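Local coordinates for protein putative acetyltransferase (Nocardia farcinica, PDB 3D9W) that probably transfers acetyl groups from acetyl-CoA to arylamine substrates, as arylamine N-acetyltransferases do, at residues L73-Y81 with N264-P272; G102-G110 with V188-Q198. One frame throughout, in Å; residues are numbered along the deposited sequence.

Interaction 1: L73-Y81 with N264-P272; sequences LVHSRRGGY and NELFDIELP
Arg77 turns its guanidinium side-on to Glu270. Arg77 NE and Arg77 NH2 both give hydrogen bonds to the single oxygen Glu270 OE1, at 2.8 and 3.0 Å. That oxygen lies close to the guanidinium plane, yet the two flat groups stand almost perpendicular, 85° apart. The arginine chain bends at chi2 (-113°) and again at chi3, and this brings the guanidinium over the backbone of Asp268. Asp268 takes the third nitrogen through a salt bridge, Arg77 NH1 to Asp268 OD1 at 3.2 Å. The backbone carbon of Asp268 sits over the centre of one guanidinium face. Two carboxylates thus share one positive charge, while Asp268 OD2 pairs with Arg226. Arg78 opens the RGGY run, which leads into the cysteine of the RGGYC motif, the acetyl carrier of this family. The backbones are joined by Glu270 N to Arg77 O (2.7 Å), next to a CA-H...O contact from Ile269. Arg78 meets the 264-272 segment through its hydrocarbon part: its CD lies 3.7 Å from Ile269 CG2. Leu271 CD2 covers one face of its guanidinium, near the rim. The charged end of Arg78 is held by Glu52 and Glu55.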
ATOM      1  N   LEU A  73     -12.100  -3.404  -4.349  1.00 24.53           N
ATOM      2  CA  LEU A  73     -10.922  -4.267  -4.252  1.00 23.11           C
ATOM      3  C   LEU A  73     -11.149  -5.771  -4.217  1.00 23.84           C
ATOM      4  O   LEU A  73     -10.240  -6.535  -4.547  1.00 23.99           O
ATOM      5  CB  LEU A  73     -10.099  -3.865  -3.029  1.00 21.07           C
ATOM      6  CG  LEU A  73      -9.804  -2.374  -2.903  1.00 19.03           C
ATOM      7  CD1 LEU A  73      -8.762  -2.169  -1.831  1.00 17.85           C
ATOM      8  CD2 LEU A  73      -9.314  -1.829  -4.225  1.00 18.19           C
ATOM      9  N   VAL A  74     -12.342  -6.204  -3.817  1.00 24.17           N
ATOM     10  CA  VAL A  74     -12.637  -7.634  -3.743  1.00 23.28           C
ATOM     11  C   VAL A  74     -13.605  -8.107  -4.821  1.00 23.05           C
ATOM     12  O   VAL A  74     -13.528  -9.253  -5.259  1.00 23.71           O
ATOM     13  CB  VAL A  74     -13.219  -8.029  -2.347  1.00 23.78           C
ATOM     14  CG1 VAL A  74     -13.618  -9.502  -2.337  1.00 20.37           C
ATOM     15  CG2 VAL A  74     -12.193  -7.762  -1.252  1.00 21.17           C
ATOM     16  N   HIS A  75     -14.507  -7.236  -5.263  1.00 22.57           N
ATOM     17  CA  HIS A  75     -15.483  -7.640  -6.274  1.00 23.15           C
ATOM     18  C   HIS A  75     -15.357  -6.969  -7.627  1.00 22.33           C
ATOM     19  O   HIS A  75     -16.263  -7.074  -8.450  1.00 23.64           O
ATOM     20  CB  HIS A  75     -16.896  -7.408  -5.750  1.00 24.17           C
ATOM     21  CG  HIS A  75     -17.161  -8.082  -4.452  1.00 25.53           C
ATOM     22  ND1 HIS A  75     -17.091  -9.449  -4.302  1.00 26.23           N
ATOM     23  CD2 HIS A  75     -17.442  -7.580  -3.228  1.00 26.69           C
ATOM     24  CE1 HIS A  75     -17.315  -9.761  -3.037  1.00 27.71           C
ATOM     25  NE2 HIS A  75     -17.531  -8.645  -2.365  1.00 27.41           N
ATOM     26  N   SER A  76     -14.253  -6.274  -7.861  1.00 21.61           N
ATOM     27  CA  SER A  76     -14.048  -5.609  -9.138  1.00 22.48           C
ATOM     28  C   SER A  76     -12.588  -5.668  -9.501  1.00 23.16           C
ATOM     29  O   SER A  76     -11.742  -5.991  -8.667  1.00 24.16           O
ATOM     30  CB  SER A  76     -14.484  -4.142  -9.077  1.00 21.47           C
ATOM     31  OG  SER A  76     -15.883  -4.030  -8.887  1.00 25.42           O
ATOM     32  N   ARG A  77     -12.294  -5.358 -10.756  1.00 23.84           N
ATOM     33  CA  ARG A  77     -10.924  -5.351 -11.228  1.00 23.39           C
ATOM     34  C   ARG A  77     -10.433  -3.944 -11.058  1.00 22.83           C
ATOM     35  O   ARG A  77     -10.278  -3.203 -12.017  1.00 22.30           O
ATOM     36  CB  ARG A  77     -10.864  -5.762 -12.690  1.00 27.02           C
ATOM     37  CG  ARG A  77     -11.326  -7.189 -12.919  1.00 29.27           C
ATOM     38  CD  ARG A  77     -10.172  -8.027 -13.361  1.00 31.20           C
ATOM     39  NE  ARG A  77      -9.697  -7.567 -14.658  1.00 33.59           N
ATOM     40  CZ  ARG A  77      -8.512  -7.874 -15.172  1.00 34.86           C
ATOM     41  NH1 ARG A  77      -7.658  -8.646 -14.497  1.00 35.14           N
ATOM     42  NH2 ARG A  77      -8.185  -7.411 -16.367  1.00 37.39           N
ATOM     43  N   ARG A  78     -10.217  -3.576  -9.805  1.00 22.34           N
ATOM     44  CA  ARG A  78      -9.746  -2.254  -9.464  1.00 21.79           C
ATOM     45  C   ARG A  78      -8.888  -2.390  -8.232  1.00 22.96           C
ATOM     46  O   ARG A  78      -9.017  -3.358  -7.478  1.00 23.59           O
ATOM     47  CB  ARG A  78     -10.922  -1.321  -9.174  1.00 20.91           C
ATOM     48  CG  ARG A  78     -11.758  -0.962 -10.388  1.00 19.81           C
ATOM     49  CD  ARG A  78     -10.932  -0.193 -11.414  1.00 19.86           C
ATOM     50  NE  ARG A  78     -10.411   1.064 -10.886  1.00 15.47           N
ATOM     51  CZ  ARG A  78     -11.171   2.099 -10.548  1.00 14.44           C
ATOM     52  NH1 ARG A  78     -12.489   2.023 -10.688  1.00 12.37           N
ATOM     53  NH2 ARG A  78     -10.613   3.207 -10.080  1.00 11.04           N
ATOM     54  N   GLY A  79      -8.004  -1.422  -8.038  1.00 23.89           N
ATOM     55  CA  GLY A  79      -7.129  -1.437  -6.886  1.00 24.83           C
ATOM     56  C   GLY A  79      -7.357  -0.176  -6.082  1.00 25.54           C
ATOM     57  O   GLY A  79      -8.384   0.477  -6.245  1.00 26.62           O
ATOM     58  N   GLY A  80      -6.407   0.154  -5.212  1.00 26.04           N
ATOM     59  CA  GLY A  80      -6.501   1.349  -4.394  1.00 25.89           C
ATOM     60  C   GLY A  80      -5.113   1.711  -3.912  1.00 26.00           C
ATOM     61  O   GLY A  80      -4.158   1.008  -4.228  1.00 26.25           O
ATOM     62  N   TYR A  81      -4.971   2.808  -3.177  1.00 26.03           N
ATOM     63  CA  TYR A  81      -3.654   3.155  -2.675  1.00 27.06           C
ATOM     64  C   TYR A  81      -3.522   2.790  -1.197  1.00 27.24           C
ATOM     65  O   TYR A  81      -4.343   2.041  -0.673  1.00 26.95           O
ATOM     66  CB  TYR A  81      -3.313   4.634  -2.945  1.00 27.26           C
ATOM     67  CG  TYR A  81      -4.369   5.641  -2.598  1.00 28.17           C
ATOM     68  CD1 TYR A  81      -4.952   5.657  -1.335  1.00 29.43           C
ATOM     69  CD2 TYR A  81      -4.749   6.619  -3.522  1.00 29.41           C
ATOM     70  CE1 TYR A  81      -5.886   6.618  -0.995  1.00 31.27           C
ATOM     71  CE2 TYR A  81      -5.680   7.590  -3.196  1.00 29.85           C
ATOM     72  CZ  TYR A  81      -6.245   7.585  -1.930  1.00 32.10           C
ATOM     73  OH  TYR A  81      -7.165   8.556  -1.588  1.00 34.87           O
ATOM     74  N   ASN A 264      -4.964  -3.204 -18.324  1.00 22.49           N
ATOM     75  CA  ASN A 264      -5.731  -4.434 -18.152  1.00 21.53           C
ATOM     76  C   ASN A 264      -4.822  -5.646 -17.928  1.00 22.01           C
ATOM     77  O   ASN A 264      -5.021  -6.427 -16.987  1.00 22.58           O
ATOM     78  CB  ASN A 264      -6.607  -4.686 -19.381  1.00 20.13           C
ATOM     79  CG  ASN A 264      -7.063  -6.134 -19.487  1.00 20.47           C
ATOM     80  OD1 ASN A 264      -7.782  -6.637 -18.633  1.00 20.90           O
ATOM     81  ND2 ASN A 264      -6.639  -6.809 -20.543  1.00 20.64           N
ATOM     82  N   GLU A 265      -3.821  -5.793 -18.790  1.00 20.07           N
ATOM     83  CA  GLU A 265      -2.909  -6.920 -18.698  1.00 20.17           C
ATOM     84  C   GLU A 265      -1.892  -6.798 -17.577  1.00 20.07           C
ATOM     85  O   GLU A 265      -1.674  -7.748 -16.824  1.00 21.00           O
ATOM     86  CB  GLU A 265      -2.168  -7.102 -20.018  1.00 21.54           C
ATOM     87  CG  GLU A 265      -3.044  -6.991 -21.250  1.00 23.91           C
ATOM     88  CD  GLU A 265      -2.337  -7.446 -22.508  1.00 23.64           C
ATOM     89  OE1 GLU A 265      -1.177  -7.049 -22.727  1.00 25.42           O
ATOM     90  OE2 GLU A 265      -2.947  -8.200 -23.283  1.00 25.33           O
ATOM     91  N   LEU A 266      -1.278  -5.622 -17.470  1.00 19.84           N
ATOM     92  CA  LEU A 266      -0.257  -5.370 -16.460  1.00 19.76           C
ATOM     93  C   LEU A 266      -0.708  -4.904 -15.095  1.00 20.74           C
ATOM     94  O   LEU A 266       0.052  -4.987 -14.136  1.00 22.98           O
ATOM     95  CB  LEU A 266       0.750  -4.351 -16.970  1.00 15.99           C
ATOM     96  CG  LEU A 266       1.697  -4.854 -18.033  1.00 16.86           C
ATOM     97  CD1 LEU A 266       3.069  -4.250 -17.778  1.00 16.51           C
ATOM     98  CD2 LEU A 266       1.780  -6.365 -17.985  1.00 16.97           C
ATOM     99  N   PHE A 267      -1.930  -4.415 -14.984  1.00 22.26           N
ATOM    100  CA  PHE A 267      -2.372  -3.907 -13.704  1.00 21.92           C
ATOM    101  C   PHE A 267      -3.697  -4.459 -13.234  1.00 21.83           C
ATOM    102  O   PHE A 267      -4.212  -4.060 -12.192  1.00 22.73           O
ATOM    103  CB  PHE A 267      -2.394  -2.381 -13.781  1.00 22.20           C
ATOM    104  CG  PHE A 267      -1.030  -1.781 -13.978  1.00 20.09           C
ATOM    105  CD1 PHE A 267      -0.118  -1.736 -12.922  1.00 19.92           C
ATOM    106  CD2 PHE A 267      -0.633  -1.321 -15.222  1.00 19.30           C
ATOM    107  CE1 PHE A 267       1.173  -1.242 -13.102  1.00 18.21           C
ATOM    108  CE2 PHE A 267       0.661  -0.824 -15.419  1.00 19.15           C
ATOM    109  CZ  PHE A 267       1.563  -0.785 -14.355  1.00 18.66           C
ATOM    110  N   ASP A 268      -4.242  -5.382 -14.015  1.00 21.16           N
ATOM    111  CA  ASP A 268      -5.498  -6.035 -13.694  1.00 20.48           C
ATOM    112  C   ASP A 268      -6.550  -5.064 -13.221  1.00 19.64           C
ATOM    113  O   ASP A 268      -7.258  -5.307 -12.247  1.00 19.25           O
ATOM    114  CB  ASP A 268      -5.243  -7.107 -12.654  1.00 19.33           C
ATOM    115  CG  ASP A 268      -4.223  -8.099 -13.119  1.00 20.39           C
ATOM    116  OD1 ASP A 268      -4.424  -8.649 -14.224  1.00 21.23           O
ATOM    117  OD2 ASP A 268      -3.224  -8.315 -12.399  1.00 18.19           O
ATOM    118  N   ILE A 269      -6.627  -3.955 -13.940  1.00 19.41           N
ATOM    119  CA  ILE A 269      -7.576  -2.905 -13.668  1.00 20.96           C
ATOM    120  C   ILE A 269      -8.488  -2.821 -14.886  1.00 22.76           C
ATOM    121  O   ILE A 269      -8.009  -2.784 -16.016  1.00 23.52           O
ATOM    122  CB  ILE A 269      -6.839  -1.574 -13.441  1.00 21.07           C
ATOM    123  CG1 ILE A 269      -6.076  -1.654 -12.121  1.00 18.93           C
ATOM    124  CG2 ILE A 269      -7.817  -0.399 -13.476  1.00 22.12           C
ATOM    125  CD1 ILE A 269      -5.276  -0.426 -11.793  1.00 19.98           C
ATOM    126  N   GLU A 270      -9.797  -2.812 -14.640  1.00 24.81           N
ATOM    127  CA  GLU A 270     -10.817  -2.739 -15.691  1.00 26.89           C
ATOM    128  C   GLU A 270     -11.694  -1.504 -15.458  1.00 26.99           C
ATOM    129  O   GLU A 270     -12.252  -1.325 -14.375  1.00 26.44           O
ATOM    130  CB  GLU A 270     -11.686  -4.003 -15.658  1.00 29.56           C
ATOM    131  CG  GLU A 270     -12.218  -4.446 -17.007  1.00 31.92           C
ATOM    132  CD  GLU A 270     -12.036  -5.943 -17.231  1.00 33.68           C
ATOM    133  OE1 GLU A 270     -10.947  -6.478 -16.892  1.00 32.90           O
ATOM    134  OE2 GLU A 270     -12.976  -6.579 -17.758  1.00 34.58           O
ATOM    135  N   LEU A 271     -11.820  -0.666 -16.478  1.00 27.65           N
ATOM    136  CA  LEU A 271     -12.606   0.551 -16.373  1.00 28.03           C
ATOM    137  C   LEU A 271     -13.634   0.657 -17.478  1.00 30.34           C
ATOM    138  O   LEU A 271     -13.466   0.094 -18.553  1.00 31.51           O
ATOM    139  CB  LEU A 271     -11.705   1.765 -16.492  1.00 27.70           C
ATOM    140  CG  LEU A 271     -10.450   1.865 -15.653  1.00 29.20           C
ATOM    141  CD1 LEU A 271      -9.741   3.195 -15.941  1.00 28.62           C
ATOM    142  CD2 LEU A 271     -10.825   1.750 -14.186  1.00 29.80           C
ATOM    143  N   PRO A 272     -14.719   1.396 -17.231  1.00 32.03           N
ATOM    144  CA  PRO A 272     -15.723   1.529 -18.288  1.00 32.79           C
ATOM    145  C   PRO A 272     -15.077   2.373 -19.389  1.00 34.08           C
ATOM    146  O   PRO A 272     -14.046   3.020 -19.168  1.00 34.29           O
ATOM    147  CB  PRO A 272     -16.861   2.278 -17.599  1.00 33.73           C
ATOM    148  CG  PRO A 272     -16.715   1.887 -16.148  1.00 33.26           C
ATOM    149  CD  PRO A 272     -15.212   1.937 -15.954  1.00 32.98           C
TER

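Interaction 2: G102-G110 with V188-Q198; sequences GHTGRVTMG and VDRYTFTTAPQ
Arg106 and Thr192 form the antiparallel hydrogen-bonded pair in the middle of this strand contact. Arg106 N bonds to Thr192 O (2.6 Å), and Thr192 N returns a bond to Arg106 O (2.9 Å). Gly105 with Phe193 and Val107 with Tyr191 are non-hydrogen-bonded pairs on either side. Beyond Val107 the strand ends in a turn, and Arg190 O accepts from both Thr108 N and Met109 N. At the other end Gly102 and Gln198 make a separate bridge, with the register shifted by two residues.

Side chains add polar links. Asp189 OD1 accepts from the hydroxyl Thr108 OG1 (2.6 Å) and from Gly110 N (2.9 Å), which ties the turn to the strand. Thr104 OG1 donates to Gln198 OE1 at 2.8 Å, the two side chains crossing at about a right angle. His103 ND1 bonds to Ala196 O (3.2 Å), approaching from above that carbonyl's plane. With chi1 at -66° the imidazole lies along the 194-196 loop, and Thr195 CA makes a CH-pi contact over one ring face. A water takes a bond from Thr104 N and gives bonds to Thr194 O and Ala196 O, bridging the widened part of the pair.

Apolar contacts are modest. Val188 CG2 packs on Gly110, and Met109 SD lies near Arg190 CA. Tyr191 CB rests on Val107 CA (3.5 Å).

The pair is central in the antiparallel sheet. Strand 117-125 flanks strand 99-107, and strand 175-183 flanks strand 188-193. Phe193 stacks on Trp177 of strand 175-183. The Tyr191 ring meets His119 of strand 117-125, and its hydroxyl bonds to Tyr147.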
ATOM      1  N   GLY A 102      -2.576   1.260  14.453  1.00 20.89           N
ATOM      2  CA  GLY A 102      -2.019   1.943  13.303  1.00 21.87           C
ATOM      3  C   GLY A 102      -0.935   2.971  13.501  1.00 21.73           C
ATOM      4  O   GLY A 102      -0.750   3.509  14.582  1.00 22.40           O
ATOM      5  N   HIS A 103      -0.213   3.229  12.418  1.00 21.89           N
ATOM      6  CA  HIS A 103       0.866   4.213  12.377  1.00 21.95           C
ATOM      7  C   HIS A 103       0.808   4.927  11.029  1.00 21.35           C
ATOM      8  O   HIS A 103       0.160   4.466  10.089  1.00 20.82           O
ATOM      9  CB  HIS A 103       2.246   3.557  12.516  1.00 22.02           C
ATOM     10  CG  HIS A 103       2.502   2.919  13.849  1.00 23.36           C
ATOM     11  ND1 HIS A 103       1.984   3.408  15.027  1.00 24.00           N
ATOM     12  CD2 HIS A 103       3.286   1.868  14.195  1.00 24.17           C
ATOM     13  CE1 HIS A 103       2.438   2.691  16.040  1.00 24.98           C
ATOM     14  NE2 HIS A 103       3.231   1.751  15.561  1.00 24.70           N
ATOM     15  N   THR A 104       1.487   6.062  10.943  1.00 20.89           N
ATOM     16  CA  THR A 104       1.525   6.831   9.714  1.00 19.99           C
ATOM     17  C   THR A 104       2.959   7.216   9.430  1.00 19.18           C
ATOM     18  O   THR A 104       3.702   7.612  10.324  1.00 18.38           O
ATOM     19  CB  THR A 104       0.697   8.114   9.808  1.00 19.42           C
ATOM     20  OG1 THR A 104      -0.694   7.785   9.812  1.00 21.92           O
ATOM     21  CG2 THR A 104       0.981   9.000   8.620  1.00 19.07           C
ATOM     22  N   GLY A 105       3.346   7.100   8.172  1.00 19.36           N
ATOM     23  CA  GLY A 105       4.698   7.443   7.808  1.00 18.57           C
ATOM     24  C   GLY A 105       4.748   8.545   6.780  1.00 18.77           C
ATOM     25  O   GLY A 105       3.727   8.911   6.191  1.00 19.12           O
ATOM     26  N   ARG A 106       5.950   9.080   6.583  1.00 18.68           N
ATOM     27  CA  ARG A 106       6.198  10.136   5.611  1.00 16.83           C
ATOM     28  C   ARG A 106       7.073   9.530   4.524  1.00 17.07           C
ATOM     29  O   ARG A 106       8.211   9.139   4.782  1.00 17.18           O
ATOM     30  CB  ARG A 106       6.959  11.304   6.240  1.00 14.00           C
ATOM     31  CG  ARG A 106       6.340  11.922   7.460  1.00 16.04           C
ATOM     32  CD  ARG A 106       7.262  13.008   7.977  1.00 17.49           C
ATOM     33  NE  ARG A 106       6.888  13.520   9.294  1.00 18.65           N
ATOM     34  CZ  ARG A 106       5.835  14.291   9.532  1.00 19.11           C
ATOM     35  NH1 ARG A 106       5.026  14.650   8.547  1.00 20.55           N
ATOM     36  NH2 ARG A 106       5.608  14.722  10.759  1.00 19.77           N
ATOM     37  N   VAL A 107       6.547   9.434   3.315  1.00 16.73           N
ATOM     38  CA  VAL A 107       7.345   8.893   2.242  1.00 18.07           C
ATOM     39  C   VAL A 107       8.392   9.936   1.894  1.00 19.98           C
ATOM     40  O   VAL A 107       8.137  11.133   1.936  1.00 19.58           O
ATOM     41  CB  VAL A 107       6.512   8.590   1.011  1.00 18.58           C
ATOM     42  CG1 VAL A 107       7.385   7.937  -0.039  1.00 21.19           C
ATOM     43  CG2 VAL A 107       5.357   7.684   1.382  1.00 18.13           C
ATOM     44  N   THR A 108       9.584   9.470   1.568  1.00 22.44           N
ATOM     45  CA  THR A 108      10.675  10.358   1.232  1.00 24.68           C
ATOM     46  C   THR A 108      11.264   9.938  -0.100  1.00 26.47           C
ATOM     47  O   THR A 108      11.526  10.772  -0.961  1.00 27.40           O
ATOM     48  CB  THR A 108      11.765  10.313   2.327  1.00 24.07           C
ATOM     49  OG1 THR A 108      12.036   8.952   2.671  1.00 21.91           O
ATOM     50  CG2 THR A 108      11.306  11.035   3.563  1.00 21.99           C
ATOM     51  N   MET A 109      11.465   8.636  -0.267  1.00 28.63           N
ATOM     52  CA  MET A 109      12.026   8.105  -1.504  1.00 30.49           C
ATOM     53  C   MET A 109      13.256   8.875  -1.948  1.00 31.54           C
ATOM     54  O   MET A 109      13.338   9.311  -3.090  1.00 32.72           O
ATOM     55  CB  MET A 109      10.984   8.143  -2.624  1.00 29.81           C
ATOM     56  CG  MET A 109       9.914   7.093  -2.470  1.00 30.71           C
ATOM     57  SD  MET A 109      10.664   5.477  -2.267  1.00 33.09           S
ATOM     58  CE  MET A 109      11.658   5.372  -3.823  1.00 29.87           C
ATOM     59  N   GLY A 110      14.205   9.053  -1.041  1.00 32.32           N
ATOM     60  CA  GLY A 110      15.418   9.762  -1.393  1.00 34.36           C
ATOM     61  C   GLY A 110      15.288  11.272  -1.411  1.00 35.81           C
ATOM     62  O   GLY A 110      16.288  11.988  -1.338  1.00 36.47           O
ATOM     63  N   VAL A 188      18.057   3.305  -0.802  1.00 24.48           N
ATOM     64  CA  VAL A 188      17.346   4.545  -0.626  1.00 23.86           C
ATOM     65  C   VAL A 188      16.368   4.413   0.529  1.00 24.22           C
ATOM     66  O   VAL A 188      15.951   3.308   0.899  1.00 22.94           O
ATOM     67  CB  VAL A 188      16.593   4.943  -1.922  1.00 22.41           C
ATOM     68  CG1 VAL A 188      15.435   3.998  -2.168  1.00 21.00           C
ATOM     69  CG2 VAL A 188      16.103   6.368  -1.823  1.00 20.88           C
ATOM     70  N   ASP A 189      16.033   5.558   1.110  1.00 23.49           N
ATOM     71  CA  ASP A 189      15.091   5.617   2.203  1.00 23.44           C
ATOM     72  C   ASP A 189      13.691   5.689   1.590  1.00 23.56           C
ATOM     73  O   ASP A 189      13.358   6.622   0.857  1.00 22.20           O
ATOM     74  CB  ASP A 189      15.385   6.850   3.055  1.00 24.24           C
ATOM     75  CG  ASP A 189      15.486   8.125   2.226  1.00 26.45           C
ATOM     76  OD1 ASP A 189      14.432   8.680   1.840  1.00 28.06           O
ATOM     77  OD2 ASP A 189      16.620   8.573   1.948  1.00 26.54           O
ATOM     78  N   ARG A 190      12.884   4.673   1.856  1.00 23.25           N
ATOM     79  CA  ARG A 190      11.540   4.664   1.325  1.00 23.49           C
ATOM     80  C   ARG A 190      10.760   5.725   2.091  1.00 23.24           C
ATOM     81  O   ARG A 190      10.366   6.741   1.524  1.00 25.83           O
ATOM     82  CB  ARG A 190      10.889   3.282   1.500  1.00 24.59           C
ATOM     83  CG  ARG A 190       9.461   3.209   0.956  1.00 26.11           C
ATOM     84  CD  ARG A 190       8.744   1.897   1.262  1.00 26.98           C
ATOM     85  NE  ARG A 190       9.148   0.816   0.369  1.00 29.43           N
ATOM     86  CZ  ARG A 190       8.450  -0.302   0.183  1.00 31.19           C
ATOM     87  NH1 ARG A 190       7.304  -0.486   0.830  1.00 31.08           N
ATOM     88  NH2 ARG A 190       8.894  -1.235  -0.654  1.00 31.50           N
ATOM     89  N   TYR A 191      10.569   5.505   3.386  1.00 21.20           N
ATOM     90  CA  TYR A 191       9.821   6.439   4.204  1.00 19.61           C
ATOM     91  C   TYR A 191      10.272   6.443   5.651  1.00 19.08           C
ATOM     92  O   TYR A 191      11.164   5.705   6.036  1.00 18.52           O
ATOM     93  CB  TYR A 191       8.334   6.079   4.153  1.00 21.58           C
ATOM     94  CG  TYR A 191       8.008   4.639   4.533  1.00 21.28           C
ATOM     95  CD1 TYR A 191       8.361   4.117   5.782  1.00 20.53           C
ATOM     96  CD2 TYR A 191       7.342   3.798   3.639  1.00 21.93           C
ATOM     97  CE1 TYR A 191       8.059   2.797   6.122  1.00 19.92           C
ATOM     98  CE2 TYR A 191       7.038   2.482   3.974  1.00 20.23           C
ATOM     99  CZ  TYR A 191       7.399   1.989   5.210  1.00 20.41           C
ATOM    100  OH  TYR A 191       7.105   0.684   5.520  1.00 18.29           O
ATOM    101  N   THR A 192       9.641   7.285   6.453  1.00 18.94           N
ATOM    102  CA  THR A 192       9.944   7.345   7.872  1.00 19.88           C
ATOM    103  C   THR A 192       8.610   7.308   8.619  1.00 19.93           C
ATOM    104  O   THR A 192       7.585   7.708   8.076  1.00 18.09           O
ATOM    105  CB  THR A 192      10.657   8.649   8.255  1.00 21.05           C
ATOM    106  OG1 THR A 192       9.747   9.752   8.120  1.00 22.67           O
ATOM    107  CG2 THR A 192      11.870   8.870   7.378  1.00 19.73           C
ATOM    108  N   PHE A 193       8.615   6.816   9.854  1.00 19.89           N
ATOM    109  CA  PHE A 193       7.385   6.780  10.637  1.00 18.89           C
ATOM    110  C   PHE A 193       7.629   6.787  12.136  1.00 18.91           C
ATOM    111  O   PHE A 193       8.699   6.397  12.605  1.00 18.39           O
ATOM    112  CB  PHE A 193       6.528   5.562  10.268  1.00 17.39           C
ATOM    113  CG  PHE A 193       7.117   4.242  10.675  1.00 15.98           C
ATOM    114  CD1 PHE A 193       8.031   3.595   9.859  1.00 15.96           C
ATOM    115  CD2 PHE A 193       6.713   3.622  11.848  1.00 14.31           C
ATOM    116  CE1 PHE A 193       8.523   2.345  10.201  1.00 17.36           C
ATOM    117  CE2 PHE A 193       7.197   2.378  12.199  1.00 14.50           C
ATOM    118  CZ  PHE A 193       8.103   1.734  11.378  1.00 17.02           C
ATOM    119  N   THR A 194       6.629   7.247  12.877  1.00 18.88           N
ATOM    120  CA  THR A 194       6.703   7.298  14.325  1.00 19.22           C
ATOM    121  C   THR A 194       5.816   6.193  14.861  1.00 20.25           C
ATOM    122  O   THR A 194       5.152   5.504  14.095  1.00 20.83           O
ATOM    123  CB  THR A 194       6.211   8.659  14.884  1.00 18.82           C
ATOM    124  OG1 THR A 194       4.810   8.826  14.624  1.00 17.48           O
ATOM    125  CG2 THR A 194       6.991   9.798  14.257  1.00 16.99           C
ATOM    126  N   THR A 195       5.799   6.017  16.173  1.00 21.12           N
ATOM    127  CA  THR A 195       4.976   4.973  16.744  1.00 22.38           C
ATOM    128  C   THR A 195       3.720   5.525  17.377  1.00 22.39           C
ATOM    129  O   THR A 195       3.106   4.893  18.234  1.00 24.26           O
ATOM    130  CB  THR A 195       5.748   4.173  17.780  1.00 23.41           C
ATOM    131  OG1 THR A 195       6.362   5.074  18.703  1.00 25.39           O
ATOM    132  CG2 THR A 195       6.803   3.316  17.104  1.00 22.09           C
ATOM    133  N   ALA A 196       3.337   6.716  16.946  1.00 23.15           N
ATOM    134  CA  ALA A 196       2.127   7.355  17.453  1.00 23.21           C
ATOM    135  C   ALA A 196       0.908   6.524  17.038  1.00 23.67           C
ATOM    136  O   ALA A 196       0.745   6.201  15.857  1.00 23.65           O
ATOM    137  CB  ALA A 196       2.009   8.759  16.882  1.00 21.07           C
ATOM    138  N   PRO A 197       0.044   6.161  18.002  1.00 24.26           N
ATOM    139  CA  PRO A 197      -1.159   5.371  17.716  1.00 23.31           C
ATOM    140  C   PRO A 197      -2.020   6.106  16.699  1.00 23.03           C
ATOM    141  O   PRO A 197      -2.332   7.280  16.888  1.00 22.79           O
ATOM    142  CB  PRO A 197      -1.841   5.286  19.078  1.00 23.11           C
ATOM    143  CG  PRO A 197      -0.698   5.305  20.019  1.00 23.77           C
ATOM    144  CD  PRO A 197       0.176   6.392  19.451  1.00 23.87           C
ATOM    145  N   GLN A 198      -2.393   5.420  15.622  1.00 23.41           N
ATOM    146  CA  GLN A 198      -3.219   6.020  14.576  1.00 24.07           C
ATOM    147  C   GLN A 198      -4.515   5.236  14.410  1.00 24.82           C
ATOM    148  O   GLN A 198      -4.547   4.023  14.621  1.00 26.02           O
ATOM    149  CB  GLN A 198      -2.445   6.067  13.257  1.00 22.89           C
ATOM    150  CG  GLN A 198      -1.268   7.038  13.280  1.00 22.83           C
ATOM    151  CD  GLN A 198      -1.692   8.492  13.145  1.00 23.33           C
ATOM    152  OE1 GLN A 198      -1.937   8.985  12.036  1.00 24.62           O
ATOM    153  NE2 GLN A 198      -1.795   9.184  14.272  1.00 20.69           N
TER
HETATM  154  O   HOH W   1       5.213  10.068  11.553  1.00 17.06           O
HETATM  155  O   HOH W   2       2.644   6.758  13.808  1.00 17.36           O

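Overall arrangement
The two contacts lie on opposite sides of the chain's centre. Their centres are 27 Å apart, and their nearest atoms are about 10 Å apart without touching. Interaction 1 ties the loop before helix 82-95 to a late part of the chain. Both strands of interaction 2 fall between its two segments in sequence. Enzymes of this family work through a Cys-His-Asp triad. Segment 73-81 runs up to the motif cysteine. On the sheet side, Tyr191 of interaction 2 meets His119 and makes a weak bond to Asp136, which probably correspond to the other two triad members. Interaction 2 thus lies beside the likely active site; interaction 1 holds the earlier part of the loop leading to it.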